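Local coordinates for protein phthiocerol synthesis polyketide synthase type I PpsC (Mycobacterium tuberculosis, PDB 7AHB) that probably loads acyl extender units onto the polyketide synthase through its acyltransferase domain during phthiocerol synthesis, at residues T175-L181 with R205-G211; L189-Y193 with E218-V223. One frame throughout, in Å; residues are numbered along the deposited sequence.

Contact 1. Residues T175-L181 with R205-G211; sequences TMALLEL and RQTVISG
M176 and S210 face each other as a non-hydrogen-bonded antiparallel pair, and the methionine is a good place to start. Its CB lies close to the I209 carbonyl, 3.1 Å from O, and also meets V208 CG1. With CG turned beside the backbone N (chi1 -50°), the chain runs over the neighbouring strand, where CG lies against S210 CB and OG. A bend at chi3 (83°) then folds the methyl back, so that CE touches V208 CG1 and S210 CB, both at 3.6 Å. The hydroxyl of S210 is itself held by the P239 carbonyl. M176 lies near, without touching, the GxSxG sequence that probably forms the nucleophile elbow.

Next along the same face, L178 CD1 packs on V208 CG2 at 3.6 Å, while its other methyl, CD2, rests against the amide end of Q206. These two strands, 175-179 and 207-211, are the central pair of a four-stranded antiparallel sheet, flanked by strand 197-201 beside 207-211 and strand 230-232 beside 175-179, the ferredoxin-like small subdomain of acyltransferases. Three hydrogen-bonded pairs, T175 with G211, A177 with I209 and L179 with T207, each give a reciprocal pair of backbone bonds; the shortest runs from L179 N to T207 O at 2.8 Å.

The other face carries A177, L179, T207 and I209 toward helices 183-189 and 213-225. There L179 crosses I209 at about a right angle, CD1 meeting CG2 at 3.7 Å. Past the strand end, E180 centres an inverse gamma turn that swings the L181 carbonyl round to T207. The threonine hydroxyl donates to it, OG1 to L181 O being 2.8 Å, approaching from 33° out of the carbonyl plane.

Contact 2. Residues L189-Y193 with E218-V223; sequences LIADY and ELIDKV
Y193 and L219 make the heart of this contact, where the end of helix 183-189 and the type I turn I190-Y193 lie against helix 213-225. These are the two helical elements of the ferredoxin-like subdomain, side by side on one face of its antiparallel sheet; the turn, closed by Y193 N bonding to I190 O, leads on toward strand 197-201.

The apolar contacts centre on L219, whose forked end works in two directions. CD2 stands over one face of the Y193 ring, a CH-pi contact 3.7 Å from the centroid and only 19° off the ring normal, displaced toward the CE1-CZ rim. CD1 touches I190 CG2 at 3.9 Å. L189 adds a second cluster: its CG lies 4.0 Å from L219 CD2, and, with CG anti to the backbone N (chi1 177°), the side chain carries its methyls on to the next turn of the helix. There CD2 meets V223 CG2 at 3.7 Å, the two side chains crossing at about a right angle, while CD1 runs alongside the aliphatic CD of K222. L219 and I190 both also touch V196.

The polar part lies at the outer side, where E218 brings its carboxylate to the edge of the tyrosine ring, the two planes 81° apart. The phenol is the donor: Y193 OH reaches E218 OE2 at 2.6 Å, coming in from above the plane of the carboxylate.

In the fold
Contact 1 is mostly buried and lies within the sheet; contact 2, farther from the centre of the chain, is partly exposed and joins the helical layer over one face of that sheet. The first is held chiefly by repeated backbone hydrogen bonds, the second by side chains alone, with one phenol-carboxylate bond at its outer edge. They meet through apolar packing: A177 on I220, L179 on L189, and I209 on both L219 and I190. Their segments alternate along the chain, and strand 207-211 runs directly on to helix 213-225, as the interleaved halves of a ferredoxin-like fold would have it.

Contact 1. Residues T175-L181 with R205-G211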
ATOM      1  N   THR A 175      -2.766   9.533 -14.340  1.00 19.47           N
ATOM      2  CA  THR A 175      -3.454   9.513 -13.056  1.00 18.15           C
ATOM      3  C   THR A 175      -4.284   8.239 -13.024  1.00 19.45           C
ATOM      4  O   THR A 175      -4.199   7.400 -13.929  1.00 18.09           O
ATOM      5  CB  THR A 175      -4.281  10.787 -12.830  1.00 22.53           C
ATOM      6  OG1 THR A 175      -4.735  10.814 -11.469  1.00 19.35           O
ATOM      7  CG2 THR A 175      -5.456  10.860 -13.773  1.00 20.27           C
ATOM      8  N   MET A 176      -5.078   8.079 -11.973  1.00 20.04           N
ATOM      9  CA  MET A 176      -5.945   6.918 -11.856  1.00 17.69           C
ATOM     10  C   MET A 176      -7.282   7.381 -11.311  1.00 19.97           C
ATOM     11  O   MET A 176      -7.414   8.507 -10.829  1.00 18.20           O
ATOM     12  CB  MET A 176      -5.348   5.847 -10.946  1.00 15.73           C
ATOM     13  CG  MET A 176      -3.925   5.492 -11.277  1.00 21.41           C
ATOM     14  SD  MET A 176      -3.302   4.201 -10.099  1.00 29.80           S
ATOM     15  CE  MET A 176      -3.886   2.799 -10.812  1.00 18.92           C
ATOM     16  N   ALA A 177      -8.274   6.497 -11.380  1.00 17.39           N
ATOM     17  CA  ALA A 177      -9.619   6.821 -10.921  1.00 18.19           C
ATOM     18  C   ALA A 177     -10.256   5.579 -10.324  1.00 18.72           C
ATOM     19  O   ALA A 177     -10.130   4.485 -10.882  1.00 17.13           O
ATOM     20  CB  ALA A 177     -10.489   7.345 -12.055  1.00 21.69           C
ATOM     21  N   LEU A 178     -10.948   5.763  -9.204  1.00 20.07           N
ATOM     22  CA  LEU A 178     -11.700   4.688  -8.568  1.00 21.87           C
ATOM     23  C   LEU A 178     -13.133   4.735  -9.081  1.00 23.83           C
ATOM     24  O   LEU A 178     -13.775   5.788  -9.030  1.00 20.64           O
ATOM     25  CB  LEU A 178     -11.675   4.841  -7.049  1.00 23.41           C
ATOM     26  CG  LEU A 178     -12.405   3.788  -6.212  1.00 26.59           C
ATOM     27  CD1 LEU A 178     -11.742   2.444  -6.264  1.00 24.27           C
ATOM     28  CD2 LEU A 178     -12.493   4.275  -4.754  1.00 27.44           C
ATOM     29  N   LEU A 179     -13.632   3.598  -9.566  1.00 21.77           N
ATOM     30  CA  LEU A 179     -14.965   3.523 -10.153  1.00 21.44           C
ATOM     31  C   LEU A 179     -15.814   2.512  -9.391  1.00 21.44           C
ATOM     32  O   LEU A 179     -15.314   1.471  -8.961  1.00 22.53           O
ATOM     33  CB  LEU A 179     -14.893   3.104 -11.621  1.00 20.69           C
ATOM     34  CG  LEU A 179     -13.732   3.590 -12.471  1.00 20.47           C
ATOM     35  CD1 LEU A 179     -13.793   2.937 -13.861  1.00 20.06           C
ATOM     36  CD2 LEU A 179     -13.762   5.104 -12.587  1.00 21.51           C
ATOM     37  N   GLU A 180     -17.101   2.816  -9.237  1.00 25.23           N
ATOM     38  CA  GLU A 180     -18.043   1.893  -8.617  1.00 26.12           C
ATOM     39  C   GLU A 180     -18.545   0.909  -9.679  1.00 24.73           C
ATOM     40  O   GLU A 180     -19.723   0.851 -10.009  1.00 25.94           O
ATOM     41  CB  GLU A 180     -19.191   2.652  -7.971  1.00 28.32           C
ATOM     42  CG  GLU A 180     -20.158   1.747  -7.208  1.00 29.52           C
ATOM     43  CD  GLU A 180     -21.407   2.462  -6.747  1.00 33.03           C
ATOM     44  OE1 GLU A 180     -21.639   3.638  -7.154  1.00 36.30           O
ATOM     45  OE2 GLU A 180     -22.197   1.844  -5.991  1.00 36.33           O
ATOM     46  N   LEU A 181     -17.593   0.178 -10.258  1.00 20.79           N
ATOM     47  CA  LEU A 181     -17.862  -0.862 -11.240  1.00 20.76           C
ATOM     48  C   LEU A 181     -17.011  -2.073 -10.904  1.00 21.59           C
ATOM     49  O   LEU A 181     -15.914  -1.936 -10.359  1.00 18.68           O
ATOM     50  CB  LEU A 181     -17.543  -0.402 -12.658  1.00 21.06           C
ATOM     51  CG  LEU A 181     -18.353   0.770 -13.214  1.00 22.54           C
ATOM     52  CD1 LEU A 181     -17.743   1.256 -14.529  1.00 22.55           C
ATOM     53  CD2 LEU A 181     -19.800   0.387 -13.372  1.00 22.82           C
ATOM     54  N   ARG A 205     -16.826  -4.812  -6.142  1.00 39.29           N
ATOM     55  CA  ARG A 205     -17.693  -3.701  -6.505  1.00 41.56           C
ATOM     56  C   ARG A 205     -16.964  -2.457  -6.977  1.00 38.10           C
ATOM     57  O   ARG A 205     -17.615  -1.556  -7.510  1.00 37.42           O
ATOM     58  CB  ARG A 205     -18.583  -3.311  -5.314  1.00 40.90           C
ATOM     59  CG  ARG A 205     -19.884  -4.078  -5.247  1.00 44.31           C
ATOM     60  CD  ARG A 205     -20.470  -4.072  -3.825  1.00 46.02           C
ATOM     61  NE  ARG A 205     -19.772  -5.029  -2.952  1.00 45.51           N
ATOM     62  CZ  ARG A 205     -19.933  -6.358  -3.016  1.00 44.94           C
ATOM     63  NH1 ARG A 205     -19.261  -7.157  -2.181  1.00 42.45           N
ATOM     64  NH2 ARG A 205     -20.755  -6.895  -3.933  1.00 45.60           N
ATOM     65  N   GLN A 206     -15.653  -2.380  -6.803  1.00 24.95           N
ATOM     66  CA  GLN A 206     -14.875  -1.214  -7.188  1.00 23.15           C
ATOM     67  C   GLN A 206     -13.624  -1.627  -7.943  1.00 21.55           C
ATOM     68  O   GLN A 206     -12.982  -2.629  -7.612  1.00 23.39           O
ATOM     69  CB  GLN A 206     -14.467  -0.394  -5.962  1.00 25.19           C
ATOM     70  CG  GLN A 206     -15.634   0.341  -5.285  1.00 26.21           C
ATOM     71  CD  GLN A 206     -15.161   1.225  -4.142  1.00 26.62           C
ATOM     72  OE1 GLN A 206     -14.438   0.773  -3.250  1.00 25.77           O
ATOM     73  NE2 GLN A 206     -15.557   2.492  -4.172  1.00 27.70           N
ATOM     74  N   THR A 207     -13.252  -0.817  -8.928  1.00 17.82           N
ATOM     75  CA  THR A 207     -12.101  -1.066  -9.780  1.00 16.16           C
ATOM     76  C   THR A 207     -11.428   0.270 -10.051  1.00 16.74           C
ATOM     77  O   THR A 207     -12.098   1.292 -10.170  1.00 16.86           O
ATOM     78  CB  THR A 207     -12.524  -1.725 -11.117  1.00 16.83           C
ATOM     79  OG1 THR A 207     -13.337  -2.894 -10.878  1.00 16.67           O
ATOM     80  CG2 THR A 207     -11.332  -2.101 -11.932  1.00 15.87           C
ATOM     81  N   VAL A 208     -10.111   0.255 -10.179  1.00 15.36           N
ATOM     82  CA  VAL A 208      -9.336   1.457 -10.454  1.00 19.56           C
ATOM     83  C   VAL A 208      -8.816   1.363 -11.878  1.00 17.70           C
ATOM     84  O   VAL A 208      -8.282   0.320 -12.280  1.00 14.83           O
ATOM     85  CB  VAL A 208      -8.171   1.641  -9.458  1.00 15.65           C
ATOM     86  CG1 VAL A 208      -7.372   2.895  -9.829  1.00 19.39           C
ATOM     87  CG2 VAL A 208      -8.702   1.749  -8.043  1.00 17.33           C
ATOM     88  N   ILE A 209      -8.969   2.453 -12.632  1.00 16.30           N
ATOM     89  CA  ILE A 209      -8.420   2.574 -13.969  1.00 16.11           C
ATOM     90  C   ILE A 209      -7.241   3.540 -13.928  1.00 18.70           C
ATOM     91  O   ILE A 209      -7.129   4.421 -13.059  1.00 16.15           O
ATOM     92  CB  ILE A 209      -9.477   3.036 -14.993  1.00 17.08           C
ATOM     93  CG1 ILE A 209     -10.100   4.369 -14.567  1.00 17.87           C
ATOM     94  CG2 ILE A 209     -10.528   1.964 -15.180  1.00 19.04           C
ATOM     95  CD1 ILE A 209     -11.040   4.996 -15.665  1.00 19.04           C
ATOM     96  N   SER A 210      -6.360   3.388 -14.902  1.00 16.02           N
ATOM     97  CA  SER A 210      -5.124   4.144 -14.911  1.00 17.29           C
ATOM     98  C   SER A 210      -4.823   4.569 -16.334  1.00 16.76           C
ATOM     99  O   SER A 210      -5.048   3.801 -17.265  1.00 16.90           O
ATOM    100  CB  SER A 210      -3.954   3.302 -14.333  1.00 15.14           C
ATOM    101  OG  SER A 210      -2.760   4.033 -14.418  1.00 15.27           O
ATOM    102  N   GLY A 211      -4.320   5.795 -16.501  1.00 17.38           N
ATOM    103  CA  GLY A 211      -3.951   6.258 -17.811  1.00 18.26           C
ATOM    104  C   GLY A 211      -3.830   7.772 -17.891  1.00 19.22           C
ATOM    105  O   GLY A 211      -3.786   8.482 -16.882  1.00 19.15           O
TER
HETATM  106  O   HOH W   1     -20.381  -1.866  -8.332  1.00 30.13           O

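Contact 2. Residues L189-Y193 with E218-V223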
ATOM      1  N   LEU A 189     -16.137  -0.679 -20.135  1.00 21.66           N
ATOM      2  CA  LEU A 189     -16.029   0.780 -20.218  1.00 21.88           C
ATOM      3  C   LEU A 189     -14.803   1.221 -20.998  1.00 21.67           C
ATOM      4  O   LEU A 189     -14.874   2.155 -21.796  1.00 22.54           O
ATOM      5  CB  LEU A 189     -15.978   1.353 -18.807  1.00 21.45           C
ATOM      6  CG  LEU A 189     -15.800   2.866 -18.633  1.00 21.92           C
ATOM      7  CD1 LEU A 189     -17.106   3.550 -18.886  1.00 23.30           C
ATOM      8  CD2 LEU A 189     -15.274   3.169 -17.222  1.00 21.18           C
ATOM      9  N   ILE A 190     -13.668   0.557 -20.798  1.00 20.68           N
ATOM     10  CA  ILE A 190     -12.412   1.011 -21.388  1.00 21.04           C
ATOM     11  C   ILE A 190     -12.022   0.226 -22.643  1.00 21.53           C
ATOM     12  O   ILE A 190     -10.897   0.359 -23.122  1.00 22.36           O
ATOM     13  CB  ILE A 190     -11.284   0.972 -20.349  1.00 22.97           C
ATOM     14  CG1 ILE A 190     -10.971  -0.467 -19.949  1.00 21.67           C
ATOM     15  CG2 ILE A 190     -11.671   1.765 -19.105  1.00 19.46           C
ATOM     16  CD1 ILE A 190      -9.893  -0.573 -18.856  1.00 22.61           C
ATOM     17  N   ALA A 191     -12.935  -0.563 -23.207  1.00 23.00           N
ATOM     18  CA  ALA A 191     -12.584  -1.354 -24.382  1.00 25.41           C
ATOM     19  C   ALA A 191     -12.065  -0.483 -25.525  1.00 27.26           C
ATOM     20  O   ALA A 191     -11.111  -0.856 -26.214  1.00 28.61           O
ATOM     21  CB  ALA A 191     -13.797  -2.166 -24.839  1.00 25.34           C
ATOM     22  N   ASP A 192     -12.678   0.674 -25.752  1.00 26.07           N
ATOM     23  CA  ASP A 192     -12.269   1.567 -26.823  1.00 30.82           C
ATOM     24  C   ASP A 192     -11.228   2.588 -26.385  1.00 29.73           C
ATOM     25  O   ASP A 192     -11.049   3.593 -27.076  1.00 29.12           O
ATOM     26  CB  ASP A 192     -13.489   2.301 -27.394  1.00 27.52           C
ATOM     27  CG  ASP A 192     -13.203   2.958 -28.739  1.00 33.68           C
ATOM     28  OD1 ASP A 192     -12.613   2.288 -29.613  1.00 35.39           O
ATOM     29  OD2 ASP A 192     -13.577   4.145 -28.928  1.00 34.00           O
ATOM     30  N   TYR A 193     -10.534   2.349 -25.267  1.00 30.72           N
ATOM     31  CA  TYR A 193      -9.536   3.267 -24.713  1.00 29.83           C
ATOM     32  C   TYR A 193      -8.219   2.515 -24.575  1.00 30.73           C
ATOM     33  O   TYR A 193      -7.844   2.093 -23.470  1.00 28.74           O
ATOM     34  CB  TYR A 193      -9.982   3.830 -23.360  1.00 28.04           C
ATOM     35  CG  TYR A 193     -11.165   4.766 -23.476  1.00 26.73           C
ATOM     36  CD1 TYR A 193     -12.453   4.279 -23.540  1.00 28.01           C
ATOM     37  CD2 TYR A 193     -10.983   6.143 -23.503  1.00 28.36           C
ATOM     38  CE1 TYR A 193     -13.535   5.143 -23.664  1.00 31.83           C
ATOM     39  CE2 TYR A 193     -12.064   7.014 -23.633  1.00 31.49           C
ATOM     40  CZ  TYR A 193     -13.334   6.498 -23.698  1.00 29.47           C
ATOM     41  OH  TYR A 193     -14.430   7.341 -23.817  1.00 35.00           O
ATOM     42  N   GLU A 218     -12.340  11.916 -18.771  1.00 26.80           N
ATOM     43  CA  GLU A 218     -13.451  11.571 -19.660  1.00 27.87           C
ATOM     44  C   GLU A 218     -14.206  10.343 -19.153  1.00 26.71           C
ATOM     45  O   GLU A 218     -15.439  10.274 -19.232  1.00 27.52           O
ATOM     46  CB  GLU A 218     -12.919  11.346 -21.079  1.00 28.10           C
ATOM     47  CG  GLU A 218     -13.843  10.635 -22.014  1.00 28.78           C
ATOM     48  CD  GLU A 218     -13.315  10.601 -23.435  1.00 30.84           C
ATOM     49  OE1 GLU A 218     -12.346  11.333 -23.706  1.00 36.81           O
ATOM     50  OE2 GLU A 218     -13.890   9.870 -24.293  1.00 37.23           O
ATOM     51  N   LEU A 219     -13.484   9.365 -18.621  1.00 24.59           N
ATOM     52  CA  LEU A 219     -14.129   8.145 -18.157  1.00 23.84           C
ATOM     53  C   LEU A 219     -14.824   8.360 -16.821  1.00 24.65           C
ATOM     54  O   LEU A 219     -15.874   7.759 -16.573  1.00 24.19           O
ATOM     55  CB  LEU A 219     -13.085   7.024 -18.058  1.00 22.36           C
ATOM     56  CG  LEU A 219     -12.543   6.605 -19.423  1.00 22.40           C
ATOM     57  CD1 LEU A 219     -11.349   5.694 -19.317  1.00 23.41           C
ATOM     58  CD2 LEU A 219     -13.674   5.892 -20.213  1.00 22.98           C
ATOM     59  N   ILE A 220     -14.267   9.209 -15.953  1.00 23.95           N
ATOM     60  CA  ILE A 220     -14.966   9.567 -14.722  1.00 24.39           C
ATOM     61  C   ILE A 220     -16.309  10.213 -15.054  1.00 26.06           C
ATOM     62  O   ILE A 220     -17.331   9.950 -14.408  1.00 26.54           O
ATOM     63  CB  ILE A 220     -14.103  10.509 -13.859  1.00 24.34           C
ATOM     64  CG1 ILE A 220     -12.881   9.780 -13.312  1.00 22.75           C
ATOM     65  CG2 ILE A 220     -14.929  11.100 -12.738  1.00 25.27           C
ATOM     66  CD1 ILE A 220     -11.934  10.703 -12.535  1.00 22.73           C
ATOM     67  N   ASP A 221     -16.320  11.101 -16.041  1.00 28.29           N
ATOM     68  CA  ASP A 221     -17.573  11.750 -16.393  1.00 30.13           C
ATOM     69  C   ASP A 221     -18.574  10.738 -16.934  1.00 30.13           C
ATOM     70  O   ASP A 221     -19.746  10.752 -16.546  1.00 32.95           O
ATOM     71  CB  ASP A 221     -17.338  12.861 -17.408  1.00 31.32           C
ATOM     72  CG  ASP A 221     -18.598  13.661 -17.672  1.00 34.24           C
ATOM     73  OD1 ASP A 221     -19.045  14.389 -16.755  1.00 35.20           O
ATOM     74  OD2 ASP A 221     -19.164  13.513 -18.770  1.00 37.73           O
ATOM     75  N   LYS A 222     -18.128   9.836 -17.812  1.00 30.28           N
ATOM     76  CA  LYS A 222     -19.054   8.856 -18.380  1.00 32.50           C
ATOM     77  C   LYS A 222     -19.683   7.992 -17.290  1.00 29.99           C
ATOM     78  O   LYS A 222     -20.902   7.766 -17.291  1.00 31.36           O
ATOM     79  CB  LYS A 222     -18.339   7.995 -19.416  1.00 30.22           C
ATOM     80  CG  LYS A 222     -19.277   7.031 -20.156  1.00 34.21           C
ATOM     81  CD  LYS A 222     -18.598   6.416 -21.377  1.00 33.92           C
ATOM     82  CE  LYS A 222     -18.959   7.135 -22.660  1.00 33.30           C
ATOM     83  NZ  LYS A 222     -20.281   6.696 -23.197  1.00 39.57           N
ATOM     84  N   VAL A 223     -18.878   7.537 -16.329  1.00 26.42           N
ATOM     85  CA  VAL A 223     -19.413   6.732 -15.238  1.00 26.08           C
ATOM     86  C   VAL A 223     -20.449   7.518 -14.457  1.00 27.50           C
ATOM     87  O   VAL A 223     -21.512   6.993 -14.106  1.00 28.16           O
ATOM     88  CB  VAL A 223     -18.281   6.233 -14.324  1.00 24.55           C
ATOM     89  CG1 VAL A 223     -18.870   5.566 -13.097  1.00 24.48           C
ATOM     90  CG2 VAL A 223     -17.348   5.307 -15.096  1.00 23.31           C
TER